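Endoglucanase (Ganoderma lucidum, PDB 5D8Z) probably hydrolyses internal beta-1,4-glucosidic bonds of cellulose and related glucans, as a family 5 endoglucanase built on a TIM barrel. Local coordinates at residues G279-V293 / T332-N344. Numbering follows the deposited sequence.
Sequences GGNVASCETFMCQQV and TDTALVSACLAPN
Helices 283-293 and 335-341 run side by side, their axes approaching to 8.8 Å with N-to-C directions 40° apart. The disulfide between Cys290 and Cys340 ties them covalently, Cys290 SG to Cys340 SG 2.1 Å. Beside it, Met289 meets Leu341 at about a right angle, SD lying 3.5 Å from CD2. With its CG anti to the backbone N (chi1 172°) and its chain bent beyond, Met289 also sets CG 4.0 Å from Leu336 CD1. Glu286, extended beyond CG, runs along helix 335-341, OE1 lying 3.4 Å from Ala339 CB and OE2 near the methyl of Ala335. At the N-terminal end of helix 335-341, Asn281 OD1 accepts Leu336 N at 3.1 Å, in the carbonyl plane and with an N-H...O angle of 156°; Thr334 OG1, at the N-cap, adds a weak bond to OD1. An alanine in place of Asn281 is likely to leave Leu336 N without this acceptor and Gly321 O without the ND2 donor. The longer helix, 283-298, follows barrel strand 272-277 and precedes strand 303-312, where Tyr306 touches Val293 and bonds Leu341 O through its hydroxyl; the disulfide thus fastens the C-terminal helix 335-341 to the barrel's outer layer.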
ATOM      1  N   GLY A 279       4.892  12.606   6.224  1.00 39.85           N
ATOM      2  CA  GLY A 279       4.624  13.780   6.992  1.00 40.92           C
ATOM      3  C   GLY A 279       4.725  15.061   6.212  1.00 42.66           C
ATOM      4  O   GLY A 279       4.929  15.060   5.008  1.00 40.00           O
ATOM      5  N   GLY A 280       4.557  16.169   6.926  1.00 47.72           N
ATOM      6  CA  GLY A 280       4.511  17.468   6.299  1.00 49.56           C
ATOM      7  C   GLY A 280       5.860  17.869   5.800  1.00 49.15           C
ATOM      8  O   GLY A 280       6.882  17.336   6.211  1.00 51.22           O
ATOM      9  N   ASN A 281       5.858  18.837   4.912  1.00 53.56           N
ATOM     10  CA  ASN A 281       7.091  19.326   4.350  1.00 54.93           C
ATOM     11  C   ASN A 281       7.696  20.429   5.234  1.00 54.52           C
ATOM     12  O   ASN A 281       7.833  21.556   4.809  1.00 51.60           O
ATOM     13  CB  ASN A 281       6.815  19.776   2.929  1.00 51.74           C
ATOM     14  CG  ASN A 281       6.488  18.609   2.032  1.00 53.20           C
ATOM     15  OD1 ASN A 281       7.369  17.812   1.731  1.00 55.31           O
ATOM     16  ND2 ASN A 281       5.219  18.485   1.616  1.00 53.74           N
ATOM     17  N   VAL A 282       8.083  20.056   6.454  1.00 55.76           N
ATOM     18  CA  VAL A 282       8.545  20.993   7.477  1.00 58.22           C
ATOM     19  C   VAL A 282       9.713  20.439   8.309  1.00 63.16           C
ATOM     20  O   VAL A 282      10.026  19.245   8.249  1.00 65.54           O
ATOM     21  CB  VAL A 282       7.392  21.360   8.420  1.00 59.76           C
ATOM     22  CG1 VAL A 282       6.225  21.942   7.626  1.00 61.86           C
ATOM     23  CG2 VAL A 282       6.943  20.156   9.247  1.00 58.21           C
ATOM     24  N   ALA A 283      10.349  21.303   9.099  1.00 65.28           N
ATOM     25  CA  ALA A 283      11.568  20.922   9.859  1.00 62.34           C
ATOM     26  C   ALA A 283      11.397  19.670  10.721  1.00 56.31           C
ATOM     27  O   ALA A 283      12.146  18.714  10.577  1.00 53.39           O
ATOM     28  CB  ALA A 283      12.046  22.078  10.729  1.00 55.94           C
ATOM     29  N   SER A 284      10.398  19.701  11.599  1.00 56.21           N
ATOM     30  CA  SER A 284      10.168  18.661  12.618  1.00 56.51           C
ATOM     31  C   SER A 284      10.035  17.287  11.995  1.00 56.69           C
ATOM     32  O   SER A 284      10.481  16.278  12.538  1.00 61.26           O
ATOM     33  CB  SER A 284       8.891  18.970  13.404  1.00 56.89           C
ATOM     34  OG  SER A 284       7.752  18.803  12.572  1.00 59.56           O
ATOM     35  N   CYS A 285       9.428  17.259  10.833  1.00 58.65           N
ATOM     36  CA  CYS A 285       9.303  16.034  10.117  1.00 63.58           C
ATOM     37  C   CYS A 285      10.577  15.594   9.386  1.00 55.34           C
ATOM     38  O   CYS A 285      10.804  14.416   9.237  1.00 49.27           O
ATOM     39  CB  CYS A 285       8.116  16.112   9.166  1.00 71.97           C
ATOM     40  SG  CYS A 285       7.149  14.618   9.395  1.00 94.20           S
ATOM     41  N   GLU A 286      11.410  16.512   8.929  1.00 56.72           N
ATOM     42  CA  GLU A 286      12.633  16.089   8.252  1.00 61.16           C
ATOM     43  C   GLU A 286      13.550  15.445   9.283  1.00 62.36           C
ATOM     44  O   GLU A 286      14.221  14.453   9.007  1.00 61.32           O
ATOM     45  CB  GLU A 286      13.333  17.248   7.538  1.00 65.88           C
ATOM     46  CG  GLU A 286      12.529  17.865   6.392  1.00 74.16           C
ATOM     47  CD  GLU A 286      13.215  19.071   5.733  1.00 81.71           C
ATOM     48  OE1 GLU A 286      14.467  19.155   5.779  1.00 84.42           O
ATOM     49  OE2 GLU A 286      12.506  19.924   5.144  1.00 76.76           O
ATOM     50  N   THR A 287      13.563  15.971  10.497  1.00 61.62           N
ATOM     51  CA  THR A 287      14.418  15.354  11.484  1.00 61.40           C
ATOM     52  C   THR A 287      13.811  14.000  11.832  1.00 56.71           C
ATOM     53  O   THR A 287      14.460  12.990  11.648  1.00 59.56           O
ATOM     54  CB  THR A 287      14.808  16.262  12.698  1.00 68.51           C
ATOM     55  OG1 THR A 287      14.804  15.488  13.897  1.00 71.19           O
ATOM     56  CG2 THR A 287      13.907  17.498  12.893  1.00 72.24           C
ATOM     57  N   PHE A 288      12.550  13.950  12.231  1.00 55.85           N
ATOM     58  CA  PHE A 288      11.973  12.672  12.701  1.00 56.31           C
ATOM     59  C   PHE A 288      11.822  11.572  11.648  1.00 52.44           C
ATOM     60  O   PHE A 288      11.897  10.414  11.969  1.00 54.59           O
ATOM     61  CB  PHE A 288      10.610  12.882  13.352  1.00 57.50           C
ATOM     62  CG  PHE A 288      10.667  13.438  14.744  1.00 59.28           C
ATOM     63  CD1 PHE A 288      11.360  12.777  15.743  1.00 60.86           C
ATOM     64  CD2 PHE A 288       9.972  14.598  15.070  1.00 61.62           C
ATOM     65  CE1 PHE A 288      11.379  13.273  17.037  1.00 63.65           C
ATOM     66  CE2 PHE A 288       9.992  15.105  16.361  1.00 63.97           C
ATOM     67  CZ  PHE A 288      10.695  14.441  17.348  1.00 63.57           C
ATOM     68  N   MET A 289      11.582  11.927  10.398  1.00 51.93           N
ATOM     69  CA  MET A 289      11.420  10.928   9.343  1.00 50.30           C
ATOM     70  C   MET A 289      12.764  10.310   8.973  1.00 51.71           C
ATOM     71  O   MET A 289      12.845   9.127   8.635  1.00 46.65           O
ATOM     72  CB  MET A 289      10.797  11.578   8.103  1.00 51.70           C
ATOM     73  CG  MET A 289      10.731  10.721   6.852  1.00 51.89           C
ATOM     74  SD  MET A 289       9.708   9.281   7.128  1.00 55.26           S
ATOM     75  CE  MET A 289       8.127  10.120   7.141  1.00 60.07           C
ATOM     76  N   CYS A 290      13.819  11.116   9.009  1.00 54.73           N
ATOM     77  CA  CYS A 290      15.149  10.622   8.645  1.00 57.14           C
ATOM     78  C   CYS A 290      15.610   9.612   9.673  1.00 53.05           C
ATOM     79  O   CYS A 290      16.263   8.598   9.333  1.00 46.91           O
ATOM     80  CB  CYS A 290      16.147  11.767   8.492  1.00 61.55           C
ATOM     81  SG  CYS A 290      16.233  12.418   6.794  1.00 78.85           S
ATOM     82  N   GLN A 291      15.217   9.880  10.916  1.00 51.32           N
ATOM     83  CA  GLN A 291      15.443   8.949  12.004  1.00 56.93           C
ATOM     84  C   GLN A 291      14.748   7.607  11.706  1.00 56.81           C
ATOM     85  O   GLN A 291      15.417   6.561  11.666  1.00 63.51           O
ATOM     86  CB  GLN A 291      15.031   9.561  13.361  1.00 57.37           C
ATOM     87  CG  GLN A 291      15.966  10.698  13.788  1.00 55.58           C
ATOM     88  CD  GLN A 291      15.579  11.412  15.087  1.00 57.98           C
ATOM     89  OE1 GLN A 291      14.453  11.312  15.610  1.00 52.04           O
ATOM     90  NE2 GLN A 291      16.539  12.142  15.618  1.00 59.22           N
ATOM     91  N   GLN A 292      13.443   7.639  11.436  1.00 50.49           N
ATOM     92  CA  GLN A 292      12.686   6.408  11.125  1.00 47.11           C
ATOM     93  C   GLN A 292      13.243   5.619   9.937  1.00 43.45           C
ATOM     94  O   GLN A 292      13.218   4.394   9.946  1.00 42.58           O
ATOM     95  CB  GLN A 292      11.209   6.729  10.871  1.00 47.02           C
ATOM     96  CG  GLN A 292      10.373   5.551  10.354  1.00 47.96           C
ATOM     97  CD  GLN A 292       8.894   5.889  10.177  1.00 47.23           C
ATOM     98  OE1 GLN A 292       8.443   6.132   9.065  1.00 54.28           O
ATOM     99  NE2 GLN A 292       8.148   5.917  11.267  1.00 42.01           N
ATOM    100  N   VAL A 293      13.733   6.320   8.922  1.00 42.93           N
ATOM    101  CA  VAL A 293      14.225   5.682   7.702  1.00 42.56           C
ATOM    102  C   VAL A 293      15.611   5.100   7.929  1.00 47.53           C
ATOM    103  O   VAL A 293      15.945   4.037   7.377  1.00 42.45           O
ATOM    104  CB  VAL A 293      14.272   6.682   6.532  1.00 42.19           C
ATOM    105  CG1 VAL A 293      14.938   6.073   5.302  1.00 38.98           C
ATOM    106  CG2 VAL A 293      12.858   7.152   6.184  1.00 46.21           C
ATOM    107  N   THR A 332      11.302  18.625  -9.614  1.00 45.91           N
ATOM    108  CA  THR A 332      11.740  19.178  -8.345  1.00 45.55           C
ATOM    109  C   THR A 332      10.883  18.526  -7.313  1.00 45.35           C
ATOM    110  O   THR A 332       9.675  18.512  -7.465  1.00 44.61           O
ATOM    111  CB  THR A 332      11.589  20.730  -8.353  1.00 48.85           C
ATOM    112  OG1 THR A 332      12.832  21.299  -8.769  1.00 42.79           O
ATOM    113  CG2 THR A 332      11.212  21.343  -6.981  1.00 49.74           C
ATOM    114  N   ASP A 333      11.501  17.982  -6.269  1.00 43.48           N
ATOM    115  CA  ASP A 333      10.748  17.285  -5.240  1.00 45.63           C
ATOM    116  C   ASP A 333      10.230  18.160  -4.126  1.00 44.37           C
ATOM    117  O   ASP A 333      10.670  19.267  -3.926  1.00 47.04           O
ATOM    118  CB  ASP A 333      11.619  16.192  -4.630  1.00 47.53           C
ATOM    119  CG  ASP A 333      11.887  15.086  -5.597  1.00 49.24           C
ATOM    120  OD1 ASP A 333      13.062  14.712  -5.765  1.00 58.15           O
ATOM    121  OD2 ASP A 333      10.920  14.616  -6.234  1.00 49.45           O
ATOM    122  N   THR A 334       9.313  17.623  -3.352  1.00 45.75           N
ATOM    123  CA  THR A 334       8.934  18.298  -2.145  1.00 44.89           C
ATOM    124  C   THR A 334      10.110  18.193  -1.218  1.00 44.96           C
ATOM    125  O   THR A 334      11.046  17.435  -1.471  1.00 46.13           O
ATOM    126  CB  THR A 334       7.694  17.681  -1.480  1.00 46.14           C
ATOM    127  OG1 THR A 334       7.988  16.341  -1.067  1.00 47.32           O
ATOM    128  CG2 THR A 334       6.499  17.717  -2.446  1.00 45.39           C
ATOM    129  N   ALA A 335      10.054  18.984  -0.153  1.00 45.98           N
ATOM    130  CA  ALA A 335      11.109  19.056   0.840  1.00 45.42           C
ATOM    131  C   ALA A 335      11.432  17.681   1.437  1.00 49.54           C
ATOM    132  O   ALA A 335      12.606  17.313   1.570  1.00 47.78           O
ATOM    133  CB  ALA A 335      10.675  19.991   1.947  1.00 44.08           C
ATOM    134  N   LEU A 336      10.380  16.941   1.796  1.00 49.44           N
ATOM    135  CA  LEU A 336      10.506  15.740   2.615  1.00 48.30           C
ATOM    136  C   LEU A 336      11.043  14.570   1.830  1.00 50.81           C
ATOM    137  O   LEU A 336      11.750  13.704   2.368  1.00 49.58           O
ATOM    138  CB  LEU A 336       9.153  15.352   3.174  1.00 48.98           C
ATOM    139  CG  LEU A 336       9.133  14.126   4.076  1.00 47.44           C
ATOM    140  CD1 LEU A 336      10.120  14.298   5.203  1.00 50.54           C
ATOM    141  CD2 LEU A 336       7.746  13.918   4.630  1.00 46.26           C
ATOM    142  N   VAL A 337      10.698  14.549   0.555  1.00 47.62           N
ATOM    143  CA  VAL A 337      11.237  13.564  -0.339  1.00 47.11           C
ATOM    144  C   VAL A 337      12.734  13.772  -0.572  1.00 49.28           C
ATOM    145  O   VAL A 337      13.497  12.793  -0.635  1.00 49.22           O
ATOM    146  CB  VAL A 337      10.497  13.570  -1.683  1.00 44.95           C
ATOM    147  CG1 VAL A 337      11.151  12.600  -2.660  1.00 46.88           C
ATOM    148  CG2 VAL A 337       9.057  13.184  -1.475  1.00 43.30           C
ATOM    149  N   SER A 338      13.158  15.025  -0.727  1.00 48.95           N
ATOM    150  CA  SER A 338      14.566  15.285  -1.042  1.00 51.93           C
ATOM    151  C   SER A 338      15.442  15.332   0.209  1.00 47.77           C
ATOM    152  O   SER A 338      16.594  14.954   0.161  1.00 51.88           O
ATOM    153  CB  SER A 338      14.726  16.563  -1.855  1.00 52.61           C
ATOM    154  OG  SER A 338      14.348  17.682  -1.090  1.00 56.90           O
ATOM    155  N   ALA A 339      14.897  15.772   1.327  1.00 46.54           N
ATOM    156  CA  ALA A 339      15.636  15.722   2.583  1.00 51.59           C
ATOM    157  C   ALA A 339      15.726  14.298   3.139  1.00 58.33           C
ATOM    158  O   ALA A 339      16.782  13.897   3.625  1.00 60.89           O
ATOM    159  CB  ALA A 339      15.008  16.647   3.620  1.00 49.75           C
ATOM    160  N   CYS A 340      14.640  13.530   3.065  1.00 62.26           N
ATOM    161  CA  CYS A 340      14.591  12.252   3.778  1.00 64.47           C
ATOM    162  C   CYS A 340      14.255  10.973   2.986  1.00 57.05           C
ATOM    163  O   CYS A 340      14.998  10.007   3.050  1.00 59.92           O
ATOM    164  CB  CYS A 340      13.656  12.393   4.980  1.00 69.89           C
ATOM    165  SG  CYS A 340      14.399  13.328   6.352  1.00 93.12           S
ATOM    166  N   LEU A 341      13.158  10.962   2.247  1.00 53.13           N
ATOM    167  CA  LEU A 341      12.595   9.711   1.778  1.00 48.01           C
ATOM    168  C   LEU A 341      13.288   9.137   0.582  1.00 47.04           C
ATOM    169  O   LEU A 341      13.202   7.943   0.364  1.00 48.84           O
ATOM    170  CB  LEU A 341      11.128   9.864   1.431  1.00 46.10           C
ATOM    171  CG  LEU A 341      10.151  10.279   2.512  1.00 47.54           C
ATOM    172  CD1 LEU A 341       8.776  10.441   1.892  1.00 52.92           C
ATOM    173  CD2 LEU A 341      10.073   9.236   3.611  1.00 51.05           C
ATOM    174  N   ALA A 342      13.946   9.960  -0.221  1.00 49.40           N
ATOM    175  CA  ALA A 342      14.608   9.430  -1.427  1.00 48.07           C
ATOM    176  C   ALA A 342      15.844   8.617  -1.071  1.00 47.47           C
ATOM    177  O   ALA A 342      16.745   9.111  -0.416  1.00 42.71           O
ATOM    178  CB  ALA A 342      14.972  10.543  -2.386  1.00 47.17           C
ATOM    179  N   PRO A 343      15.881   7.352  -1.493  1.00 52.54           N
ATOM    180  CA  PRO A 343      17.104   6.581  -1.349  1.00 56.27           C
ATOM    181  C   PRO A 343      18.371   7.353  -1.745  1.00 63.29           C
ATOM    182  O   PRO A 343      19.399   7.234  -1.063  1.00 67.51           O
ATOM    183  CB  PRO A 343      16.889   5.388  -2.295  1.00 54.22           C
ATOM    184  CG  PRO A 343      15.536   5.563  -2.893  1.00 53.57           C
ATOM    185  CD  PRO A 343      14.796   6.525  -2.034  1.00 52.64           C
ATOM    186  N   ASN A 344      18.295   8.149  -2.815  1.00 65.96           N
ATOM    187  CA  ASN A 344      19.441   8.943  -3.293  1.00 68.26           C
ATOM    188  C   ASN A 344      19.750  10.176  -2.424  1.00 67.68           C
ATOM    189  O   ASN A 344      19.978  11.253  -2.947  1.00 75.50           O
ATOM    190  CB  ASN A 344      19.182   9.397  -4.744  1.00 71.72           C
ATOM    191  CG  ASN A 344      20.259   8.942  -5.702  1.00 85.78           C
ATOM    192  OD1 ASN A 344      21.457   9.007  -5.397  1.00102.53           O
ATOM    193  ND2 ASN A 344      19.840   8.459  -6.871  1.00 86.64           N
TER